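Immunoreactive 84kD antigen PG93 (Porphyromonas gingivalis, PDB 5M11) serves as an essential bacterial-surface component of the type IX secretion system of this oral microbe and binds calcium and zinc ions. Local coordinates at residues A537-N541 with V595-K601; I550-Y556 with P568-P573; L476-W482 with A558-L562. One frame throughout, in Å; residues are numbered along the deposited sequence.

Overall arrangement
Three neighbouring four- or five-stranded antiparallel sheets, consistent with successive blades of a beta-propeller, are joined here. The middle one, strands 533-538 to 582-583, takes part in all three contacts. Contact 2 lies inside it, between strands 551-555 and 570-575. Contact 1 links it forward to sheet 589-624, and contact 3 links it back to sheet 469-517. Along the chain contact 2 is nested within contact 1, while contact 3 crosses both. The centres are about 15 Å (1 to 2), 16 Å (2 to 3) and 17 Å (1 to 3) apart. Contacts 2 and 3 touch through Val555, Pro568 and Val561, so internal strand pairing and sheet-to-sheet packing meet in one region.

Contact 1: A537-N541 with V595-K601; sequences AVDHN and VDKLNHK. With ZN (zinc ion), chain E; PG4 (tetraethylene glycol), chain P.
The imidazole of His540 and the side-chain amide of Asn599 lie nearly parallel, 14° apart, and slide past each other in opposite directions. One face of the ring is covered by C5 of a tetraethylene glycol molecule, probably from the crystallisation liquor. At the ring edge, close to its plane, sits the carbonyl O of Lys597, and ND1 of His540 donates to O2 of the glycol at 2.8 Å.

The amide of Asn599 is held at both ends. Its OD1 receives the backbone N of His540 at 3.0 Å in a nearly straight bond (168° at the hydrogen), the donor standing above the carbonyl plane rather than on a lone pair. Its ND2 turns to OE2 of Glu615. With CG anti to the backbone N (chi1 -151°), Asn599 reaches across from the end of the type I turn 596-599.

Beside it, NZ of Lys601 makes a salt bridge to OD2 of Asp539 at 2.9 Å, using the anti lone pair of that oxygen. The same ammonium also donates to the carbonyl O of Asn599 at 2.8 Å and to that of Glu615, while Trp545 NE1 is a second donor to Asp539 OD2. At the strand end, Ala537 CB packs on Val595 CG2 at 4.2 Å.

Just after the turn, and away from segment 537-541, His600 NE2 binds a zinc ion at 2.2 Å, which also holds a water. Two hairpin turns, each joining the first two strands of its sheet, thus meet side by side, an arrangement consistent with adjacent blades of a beta-propeller.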
loop_
_atom_site.group_PDB
_atom_site.type_symbol
_atom_site.label_atom_id
_atom_site.label_comp_id
_atom_site.label_asym_id
_atom_site.label_seq_id
_atom_site.Cartn_x
_atom_site.Cartn_y
_atom_site.Cartn_z
ATOM N N ALA A 537 -20.525 -10.908 1.244
ATOM C CA ALA A 537 -20.959 -10.296 -0.013
ATOM C C ALA A 537 -22.189 -10.956 -0.551
ATOM O O ALA A 537 -22.232 -12.183 -0.588
ATOM C CB ALA A 537 -19.847 -10.391 -1.051
ATOM N N VAL A 538 -23.171 -10.172 -1.029
ATOM C CA VAL A 538 -24.372 -10.761 -1.623
ATOM C C VAL A 538 -24.191 -10.821 -3.167
ATOM O O VAL A 538 -23.909 -9.810 -3.823
ATOM C CB VAL A 538 -25.719 -10.118 -1.156
ATOM C CG1 VAL A 538 -26.056 -8.824 -1.879
ATOM C CG2 VAL A 538 -26.871 -11.121 -1.257
ATOM N N ASP A 539 -24.293 -12.020 -3.732
ATOM C CA ASP A 539 -24.139 -12.115 -5.170
ATOM C C ASP A 539 -25.503 -11.910 -5.847
ATOM O O ASP A 539 -26.474 -11.580 -5.162
ATOM C CB ASP A 539 -23.448 -13.427 -5.565
ATOM C CG ASP A 539 -24.263 -14.698 -5.567
ATOM O OD1 ASP A 539 -25.466 -14.641 -5.211
ATOM O OD2 ASP A 539 -23.701 -15.758 -5.930
ATOM N N HIS A 540 -25.581 -12.086 -7.177
ATOM C CA HIS A 540 -26.834 -11.898 -7.913
ATOM C C HIS A 540 -27.837 -13.044 -7.676
ATOM O O HIS A 540 -29.035 -12.830 -7.866
ATOM C CB HIS A 540 -26.574 -11.743 -9.414
ATOM C CG HIS A 540 -25.613 -10.656 -9.768
ATOM N ND1 HIS A 540 -24.832 -10.735 -10.910
ATOM C CD2 HIS A 540 -25.323 -9.506 -9.120
ATOM C CE1 HIS A 540 -24.110 -9.627 -10.928
ATOM N NE2 HIS A 540 -24.358 -8.862 -9.865
ATOM N N ASN A 541 -27.353 -14.241 -7.246
ATOM C CA ASN A 541 -28.170 -15.438 -6.972
ATOM C C ASN A 541 -28.736 -15.449 -5.518
ATOM O O ASN A 541 -29.095 -16.519 -4.994
ATOM C CB ASN A 541 -27.347 -16.716 -7.227
ATOM C CG ASN A 541 -26.930 -16.943 -8.656
ATOM O OD1 ASN A 541 -27.644 -16.597 -9.607
ATOM N ND2 ASN A 541 -25.779 -17.591 -8.837
ATOM N N VAL A 595 -18.185 -8.809 -5.885
ATOM C CA VAL A 595 -18.850 -9.618 -6.918
ATOM C C VAL A 595 -19.026 -8.828 -8.251
ATOM O O VAL A 595 -19.600 -7.727 -8.283
ATOM C CB VAL A 595 -20.200 -10.201 -6.408
ATOM C CG1 VAL A 595 -20.905 -11.014 -7.492
ATOM C CG2 VAL A 595 -20.001 -11.055 -5.156
ATOM N N ASP A 596 -18.538 -9.458 -9.342
ATOM C CA ASP A 596 -18.568 -9.058 -10.759
ATOM C C ASP A 596 -19.963 -8.843 -11.321
ATOM O O ASP A 596 -20.950 -9.341 -10.791
ATOM C CB ASP A 596 -17.957 -10.206 -11.619
ATOM C CG ASP A 596 -16.576 -9.987 -12.198
ATOM O OD1 ASP A 596 -15.917 -8.994 -11.807
ATOM O OD2 ASP A 596 -16.142 -10.816 -13.047
ATOM N N LYS A 597 -19.994 -8.223 -12.501
ATOM C CA LYS A 597 -21.134 -8.012 -13.388
ATOM C C LYS A 597 -21.493 -9.393 -13.957
ATOM O O LYS A 597 -22.656 -9.666 -14.280
ATOM C CB LYS A 597 -20.694 -7.019 -14.484
ATOM C CG LYS A 597 -21.711 -6.672 -15.553
ATOM C CD LYS A 597 -21.106 -5.738 -16.618
ATOM C CE LYS A 597 -20.309 -6.442 -17.700
ATOM N NZ LYS A 597 -21.181 -7.099 -18.713
ATOM N N LEU A 598 -20.460 -10.283 -14.036
ATOM C CA LEU A 598 -20.568 -11.666 -14.502
ATOM C C LEU A 598 -20.905 -12.609 -13.364
ATOM O O LEU A 598 -20.975 -13.820 -13.592
ATOM C CB LEU A 598 -19.270 -12.137 -15.168
ATOM C CG LEU A 598 -18.733 -11.351 -16.355
ATOM C CD1 LEU A 598 -17.489 -12.018 -16.896
ATOM C CD2 LEU A 598 -19.765 -11.176 -17.450
ATOM N N ASN A 599 -21.117 -12.064 -12.137
ATOM C CA ASN A 599 -21.402 -12.806 -10.899
ATOM C C ASN A 599 -20.148 -13.619 -10.437
ATOM O O ASN A 599 -20.255 -14.533 -9.614
ATOM C CB ASN A 599 -22.640 -13.704 -11.056
ATOM C CG ASN A 599 -23.421 -13.962 -9.795
ATOM O OD1 ASN A 599 -23.301 -13.256 -8.775
ATOM N ND2 ASN A 599 -24.294 -14.955 -9.877
ATOM N N HIS A 600 -18.959 -13.250 -10.960
ATOM C CA HIS A 600 -17.685 -13.852 -10.577
ATOM C C HIS A 600 -17.223 -13.176 -9.312
ATOM O O HIS A 600 -17.705 -12.085 -9.009
ATOM C CB HIS A 600 -16.636 -13.753 -11.696
ATOM C CG HIS A 600 -16.933 -14.579 -12.914
ATOM N ND1 HIS A 600 -16.498 -14.186 -14.170
ATOM C CD2 HIS A 600 -17.614 -15.743 -13.032
ATOM C CE1 HIS A 600 -16.917 -15.121 -15.006
ATOM N NE2 HIS A 600 -17.592 -16.085 -14.368
ATOM N N LYS A 601 -16.344 -13.823 -8.539
ATOM C CA LYS A 601 -15.940 -13.292 -7.241
ATOM C C LYS A 601 -14.472 -12.886 -7.171
ATOM O O LYS A 601 -13.595 -13.685 -7.483
ATOM C CB LYS A 601 -16.238 -14.334 -6.149
ATOM C CG LYS A 601 -17.696 -14.359 -5.683
ATOM C CD LYS A 601 -18.674 -15.092 -6.606
ATOM C CE LYS A 601 -20.081 -14.684 -6.261
ATOM N NZ LYS A 601 -21.114 -15.367 -7.084
HETATM ZN ZN ZN E . -18.510 -17.916 -15.084
HETATM O O1 PG4 P . -23.899 -14.221 -15.233
HETATM C C1 PG4 P . -24.776 -13.087 -15.104
HETATM C C2 PG4 P . -25.445 -13.047 -13.723
HETATM O O2 PG4 P . -25.777 -11.703 -13.364
HETATM C C3 PG4 P . -27.189 -11.491 -13.357
HETATM C C4 PG4 P . -27.517 -10.071 -12.901
HETATM O O3 PG4 P . -28.412 -10.104 -11.784
HETATM C C5 PG4 P . -28.808 -8.793 -11.392
HETATM C C6 PG4 P . -28.728 -8.690 -9.877
HETATM O O4 PG4 P . -27.901 -7.586 -9.520
HETATM C C7 PG4 P . -28.248 -7.099 -8.225
HETATM C C8 PG4 P . -27.035 -7.126 -7.295
HETATM O O5 PG4 P . -26.961 -8.385 -6.611
HETATM O O HOH W 1 -16.557 -18.934 -16.099
#

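Contact 2: I550-Y556 with P568-P573; sequences IGIFGVY and PIAVRP
Gly554 and Val571 pair their backbones where strand 551-555 meets strand 570-575, the third and fourth strands of an antiparallel sheet that has the look of a beta-propeller blade.

The backbone bonds come first. Gly554 and Val571 form an antiparallel hydrogen-bonded pair: Gly554 N gives to Val571 O at 3.1 Å, and Val571 N gives back to Gly554 O at 2.9 Å. The CA of Phe553 adds a CH...O contact to the same Val571 carbonyl at 3.3 Å. The regular pairing is short, and over the whole segments the two chains diverge, their end-to-end directions differing by 114°.

Apolar contacts then line the strands on both sides of that pair. CD1 of Phe553 meets the methyl of Ala570 at 3.7 Å, an oblique approach to the ring. The Phe553 ring also meets that of His530, their planes about 20° apart. Val555 sends CG1, anti to its own N, against CB of Pro568, and this valine packs further on Met546 of the adjoining strand 544-548. CG2 of Val571 touches Tyr556 CD2 at 4.2 Å, again obliquely. Toward the other end, Ile552 CG2 lies against the ring of Pro573.

The charged group is Arg572. Its aliphatic part runs by Phe553, CG against CB, and a bend at chi3 (85°) then turns the guanidinium, whose NH2 forms a salt bridge with Asp586. Ile550 crosses that side chain at about a right angle and lays CD1 over one guanidinium face, offset toward the rim, 3.5 Å from NH1 of Arg572.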
loop_
_atom_site.group_PDB
_atom_site.type_symbol
_atom_site.label_atom_id
_atom_site.label_comp_id
_atom_site.label_asym_id
_atom_site.label_seq_id
_atom_site.Cartn_x
_atom_site.Cartn_y
_atom_site.Cartn_z
ATOM N N ILE A 550 -10.474 -19.895 7.527
ATOM C CA ILE A 550 -10.341 -21.221 6.908
ATOM C C ILE A 550 -10.817 -21.229 5.424
ATOM O O ILE A 550 -10.972 -22.301 4.835
ATOM C CB ILE A 550 -11.065 -22.312 7.749
ATOM C CG1 ILE A 550 -12.600 -22.126 7.752
ATOM C CG2 ILE A 550 -10.498 -22.397 9.172
ATOM C CD1 ILE A 550 -13.396 -23.407 7.943
ATOM N N GLY A 551 -11.014 -20.047 4.838
ATOM C CA GLY A 551 -11.432 -19.925 3.445
ATOM C C GLY A 551 -12.771 -19.259 3.200
ATOM O O GLY A 551 -13.276 -18.510 4.042
ATOM N N ILE A 552 -13.354 -19.533 2.028
ATOM C CA ILE A 552 -14.620 -18.940 1.605
ATOM C C ILE A 552 -15.746 -20.010 1.582
ATOM O O ILE A 552 -15.460 -21.198 1.438
ATOM C CB ILE A 552 -14.398 -18.240 0.224
ATOM C CG1 ILE A 552 -15.440 -17.125 -0.007
ATOM C CG2 ILE A 552 -14.311 -19.241 -0.961
ATOM C CD1 ILE A 552 -15.161 -16.200 -1.201
ATOM N N PHE A 553 -17.018 -19.568 1.752
ATOM C CA PHE A 553 -18.247 -20.396 1.749
ATOM C C PHE A 553 -19.506 -19.524 1.654
ATOM O O PHE A 553 -19.563 -18.445 2.254
ATOM C CB PHE A 553 -18.345 -21.339 2.977
ATOM C CG PHE A 553 -18.094 -20.711 4.328
ATOM C CD1 PHE A 553 -19.139 -20.176 5.068
ATOM C CD2 PHE A 553 -16.811 -20.668 4.865
ATOM C CE1 PHE A 553 -18.903 -19.604 6.320
ATOM C CE2 PHE A 553 -16.576 -20.075 6.105
ATOM C CZ PHE A 553 -17.623 -19.556 6.828
ATOM N N GLY A 554 -20.494 -20.005 0.906
ATOM C CA GLY A 554 -21.732 -19.266 0.677
ATOM C C GLY A 554 -23.044 -19.919 1.084
ATOM O O GLY A 554 -23.250 -21.135 0.910
ATOM N N VAL A 555 -23.959 -19.080 1.612
ATOM C CA VAL A 555 -25.303 -19.471 2.013
ATOM C C VAL A 555 -26.233 -19.131 0.849
ATOM O O VAL A 555 -26.340 -17.961 0.480
ATOM C CB VAL A 555 -25.760 -18.807 3.347
ATOM C CG1 VAL A 555 -27.137 -19.317 3.775
ATOM C CG2 VAL A 555 -24.742 -19.034 4.454
ATOM N N TYR A 556 -26.891 -20.143 0.264
ATOM C CA TYR A 556 -27.838 -19.911 -0.825
ATOM C C TYR A 556 -29.182 -19.393 -0.224
ATOM O O TYR A 556 -29.433 -19.580 0.978
ATOM C CB TYR A 556 -27.993 -21.193 -1.661
ATOM C CG TYR A 556 -26.859 -21.384 -2.647
ATOM C CD1 TYR A 556 -27.094 -21.385 -4.019
ATOM C CD2 TYR A 556 -25.538 -21.504 -2.211
ATOM C CE1 TYR A 556 -26.047 -21.529 -4.935
ATOM C CE2 TYR A 556 -24.484 -21.635 -3.116
ATOM C CZ TYR A 556 -24.742 -21.644 -4.477
ATOM O OH TYR A 556 -23.700 -21.760 -5.364
ATOM N N PRO A 568 -28.865 -22.212 9.007
ATOM C CA PRO A 568 -28.440 -22.015 7.608
ATOM C C PRO A 568 -27.286 -22.904 7.167
ATOM O O PRO A 568 -26.321 -23.109 7.912
ATOM C CB PRO A 568 -28.043 -20.531 7.540
ATOM C CG PRO A 568 -28.045 -20.034 8.965
ATOM C CD PRO A 568 -29.006 -20.919 9.702
ATOM N N ILE A 569 -27.429 -23.454 5.949
ATOM C CA ILE A 569 -26.448 -24.312 5.300
ATOM C C ILE A 569 -25.504 -23.440 4.449
ATOM O O ILE A 569 -25.948 -22.650 3.602
ATOM C CB ILE A 569 -27.117 -25.442 4.473
ATOM C CG1 ILE A 569 -28.041 -26.314 5.355
ATOM C CG2 ILE A 569 -26.065 -26.299 3.746
ATOM C CD1 ILE A 569 -29.287 -26.857 4.663
ATOM N N ALA A 570 -24.188 -23.595 4.731
ATOM C CA ALA A 570 -23.037 -22.985 4.061
ATOM C C ALA A 570 -22.414 -24.001 3.142
ATOM O O ALA A 570 -22.245 -25.158 3.531
ATOM C CB ALA A 570 -22.018 -22.518 5.085
ATOM N N VAL A 571 -22.118 -23.587 1.911
ATOM C CA VAL A 571 -21.510 -24.450 0.895
ATOM C C VAL A 571 -20.043 -24.055 0.710
ATOM O O VAL A 571 -19.757 -22.913 0.307
ATOM C CB VAL A 571 -22.278 -24.405 -0.461
ATOM C CG1 VAL A 571 -21.591 -25.265 -1.520
ATOM C CG2 VAL A 571 -23.745 -24.801 -0.302
ATOM N N ARG A 572 -19.119 -24.996 1.007
ATOM C CA ARG A 572 -17.682 -24.794 0.785
ATOM C C ARG A 572 -17.401 -25.222 -0.656
ATOM O O ARG A 572 -17.684 -26.374 -1.009
ATOM C CB ARG A 572 -16.805 -25.542 1.799
ATOM C CG ARG A 572 -16.822 -24.931 3.185
ATOM C CD ARG A 572 -15.834 -25.622 4.097
ATOM N NE ARG A 572 -14.492 -25.058 3.952
ATOM C CZ ARG A 572 -13.472 -25.335 4.756
ATOM N NH1 ARG A 572 -13.625 -26.174 5.774
ATOM N NH2 ARG A 572 -12.291 -24.769 4.554
ATOM N N PRO A 573 -16.972 -24.277 -1.531
ATOM C CA PRO A 573 -16.779 -24.617 -2.947
ATOM C C PRO A 573 -15.765 -25.734 -3.143
ATOM O O PRO A 573 -14.772 -25.809 -2.417
ATOM C CB PRO A 573 -16.293 -23.300 -3.566
ATOM C CG PRO A 573 -16.725 -22.251 -2.636
ATOM C CD PRO A 573 -16.634 -22.863 -1.279
#

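Contact 3: L476-W482 with A558-L562; sequences LPNGDKW and AAGVL
Trp482 points the benzo corner of its indole at the short 3-10 segment 558-560 and the residues just after it. CZ2 of Trp482 does the touching, 3.6 Å from CB of Ala558 and 3.7 Å from CG2 of Val561. Both methyls come up obliquely, while the carbonyl O of Ala558 lies in the indole plane at the ring edge. The indole swings out this way with CG anti to the carbonyl carbon (chi1 -64°).

The methyl of Ala558 is shared: Leu476 brings CD2 to it at 3.8 Å, so leucine and tryptophan, from either end of the connection between strands 469-475 and 481-485, both close on the same alanine. That CD2 continues to the CB of Ala559 at 4.1 Å.

Nearer the type I turn 476-479, Asn478 extends its amide alongside Ala559, with ND2 2.9 Å from the Ala559 carbonyl O. Asp480 and Leu562 come from opposite directions, and OD2 of Asp480 rests 3.5 Å from CG of Leu562. The polar hold on that carboxylate comes from elsewhere: OD1 of Asp480 receives ND2 of Asn501, a bond that probably helps to fix the turn of the carboxylate.

In the fold, the turn between strands 469-475 and 481-485 meets the loop that links strands 551-555 and 570-575 of the following sheet, an arrangement consistent with neighbouring propeller blades. Val544 of strand 544-548 touches Leu476, Trp482 and Ala558, and strand 497-501 offers Ile499 to both Trp482 and Val561. Leu562 reaches on to Ser513 and Leu515 of strand 513-517.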
loop_
_atom_site.group_PDB
_atom_site.type_symbol
_atom_site.label_atom_id
_atom_site.label_comp_id
_atom_site.label_asym_id
_atom_site.label_seq_id
_atom_site.Cartn_x
_atom_site.Cartn_y
_atom_site.Cartn_z
ATOM N N LEU A 476 -29.673 -6.977 3.148
ATOM C CA LEU A 476 -30.300 -7.666 2.016
ATOM C C LEU A 476 -31.555 -6.913 1.530
ATOM O O LEU A 476 -32.159 -6.197 2.347
ATOM C CB LEU A 476 -30.665 -9.113 2.402
ATOM C CG LEU A 476 -29.712 -10.161 1.861
ATOM C CD1 LEU A 476 -28.635 -10.479 2.850
ATOM C CD2 LEU A 476 -30.434 -11.405 1.486
ATOM N N PRO A 477 -31.973 -7.082 0.227
ATOM C CA PRO A 477 -33.161 -6.369 -0.285
ATOM C C PRO A 477 -34.438 -6.514 0.554
ATOM O O PRO A 477 -35.193 -5.548 0.637
ATOM C CB PRO A 477 -33.349 -6.984 -1.671
ATOM C CG PRO A 477 -31.982 -7.287 -2.108
ATOM C CD PRO A 477 -31.340 -7.852 -0.868
ATOM N N ASN A 478 -34.653 -7.665 1.210
ATOM C CA ASN A 478 -35.826 -7.892 2.068
ATOM C C ASN A 478 -35.727 -7.166 3.445
ATOM O O ASN A 478 -36.646 -7.263 4.264
ATOM C CB ASN A 478 -36.030 -9.394 2.288
ATOM C CG ASN A 478 -34.926 -10.064 3.064
ATOM O OD1 ASN A 478 -33.764 -9.648 3.050
ATOM N ND2 ASN A 478 -35.260 -11.141 3.721
ATOM N N GLY A 479 -34.612 -6.482 3.693
ATOM C CA GLY A 479 -34.409 -5.733 4.932
ATOM C C GLY A 479 -33.590 -6.399 6.017
ATOM O O GLY A 479 -33.251 -5.746 7.008
ATOM N N ASP A 480 -33.279 -7.702 5.853
ATOM C CA ASP A 480 -32.454 -8.463 6.797
ATOM C C ASP A 480 -31.077 -7.817 6.917
ATOM O O ASP A 480 -30.537 -7.327 5.916
ATOM C CB ASP A 480 -32.312 -9.927 6.333
ATOM C CG ASP A 480 -33.540 -10.793 6.499
ATOM O OD1 ASP A 480 -34.665 -10.238 6.535
ATOM O OD2 ASP A 480 -33.382 -12.033 6.554
ATOM N N LYS A 481 -30.520 -7.789 8.131
ATOM C CA LYS A 481 -29.210 -7.184 8.353
ATOM C C LYS A 481 -28.276 -8.236 8.876
ATOM O O LYS A 481 -28.593 -8.890 9.869
ATOM C CB LYS A 481 -29.307 -5.977 9.307
ATOM C CG LYS A 481 -30.104 -4.820 8.714
ATOM C CD LYS A 481 -30.855 -4.030 9.759
ATOM C CE LYS A 481 -31.725 -2.957 9.141
ATOM N NZ LYS A 481 -33.067 -3.470 8.764
ATOM N N TRP A 482 -27.154 -8.450 8.169
ATOM C CA TRP A 482 -26.120 -9.424 8.548
ATOM C C TRP A 482 -24.946 -8.676 9.092
ATOM O O TRP A 482 -24.461 -7.745 8.442
ATOM C CB TRP A 482 -25.686 -10.319 7.360
ATOM C CG TRP A 482 -26.757 -11.220 6.796
ATOM C CD1 TRP A 482 -28.030 -10.867 6.465
ATOM C CD2 TRP A 482 -26.606 -12.594 6.394
ATOM N NE1 TRP A 482 -28.709 -11.958 5.968
ATOM C CE2 TRP A 482 -27.850 -13.019 5.879
ATOM C CE3 TRP A 482 -25.547 -13.517 6.445
ATOM C CZ2 TRP A 482 -28.069 -14.319 5.422
ATOM C CZ3 TRP A 482 -25.762 -14.802 5.988
ATOM C CH2 TRP A 482 -27.015 -15.198 5.493
ATOM N N ALA A 558 -30.304 -16.465 0.885
ATOM C CA ALA A 558 -29.988 -15.786 2.144
ATOM C C ALA A 558 -31.197 -15.027 2.732
ATOM O O ALA A 558 -31.308 -14.923 3.954
ATOM C CB ALA A 558 -28.821 -14.848 1.937
ATOM N N ALA A 559 -32.108 -14.543 1.863
ATOM C CA ALA A 559 -33.336 -13.814 2.201
ATOM C C ALA A 559 -34.329 -14.638 3.096
ATOM O O ALA A 559 -35.113 -14.054 3.866
ATOM C CB ALA A 559 -34.033 -13.382 0.920
ATOM N N GLY A 560 -34.270 -15.964 3.004
ATOM C CA GLY A 560 -35.166 -16.803 3.786
ATOM C C GLY A 560 -34.633 -17.377 5.086
ATOM O O GLY A 560 -35.333 -18.177 5.717
ATOM N N VAL A 561 -33.407 -16.993 5.506
ATOM C CA VAL A 561 -32.774 -17.548 6.707
ATOM C C VAL A 561 -33.601 -17.273 7.944
ATOM O O VAL A 561 -33.799 -18.208 8.717
ATOM C CB VAL A 561 -31.287 -17.161 6.935
ATOM C CG1 VAL A 561 -30.380 -17.777 5.870
ATOM C CG2 VAL A 561 -31.082 -15.647 7.030
ATOM N N LEU A 562 -34.136 -16.037 8.109
ATOM C CA LEU A 562 -34.949 -15.680 9.286
ATOM C C LEU A 562 -36.301 -16.421 9.326
ATOM O O LEU A 562 -36.862 -16.600 10.410
ATOM C CB LEU A 562 -35.203 -14.165 9.387
ATOM C CG LEU A 562 -34.045 -13.255 9.768
ATOM C CD1 LEU A 562 -34.526 -11.827 9.898
ATOM C CD2 LEU A 562 -33.356 -13.699 11.050
#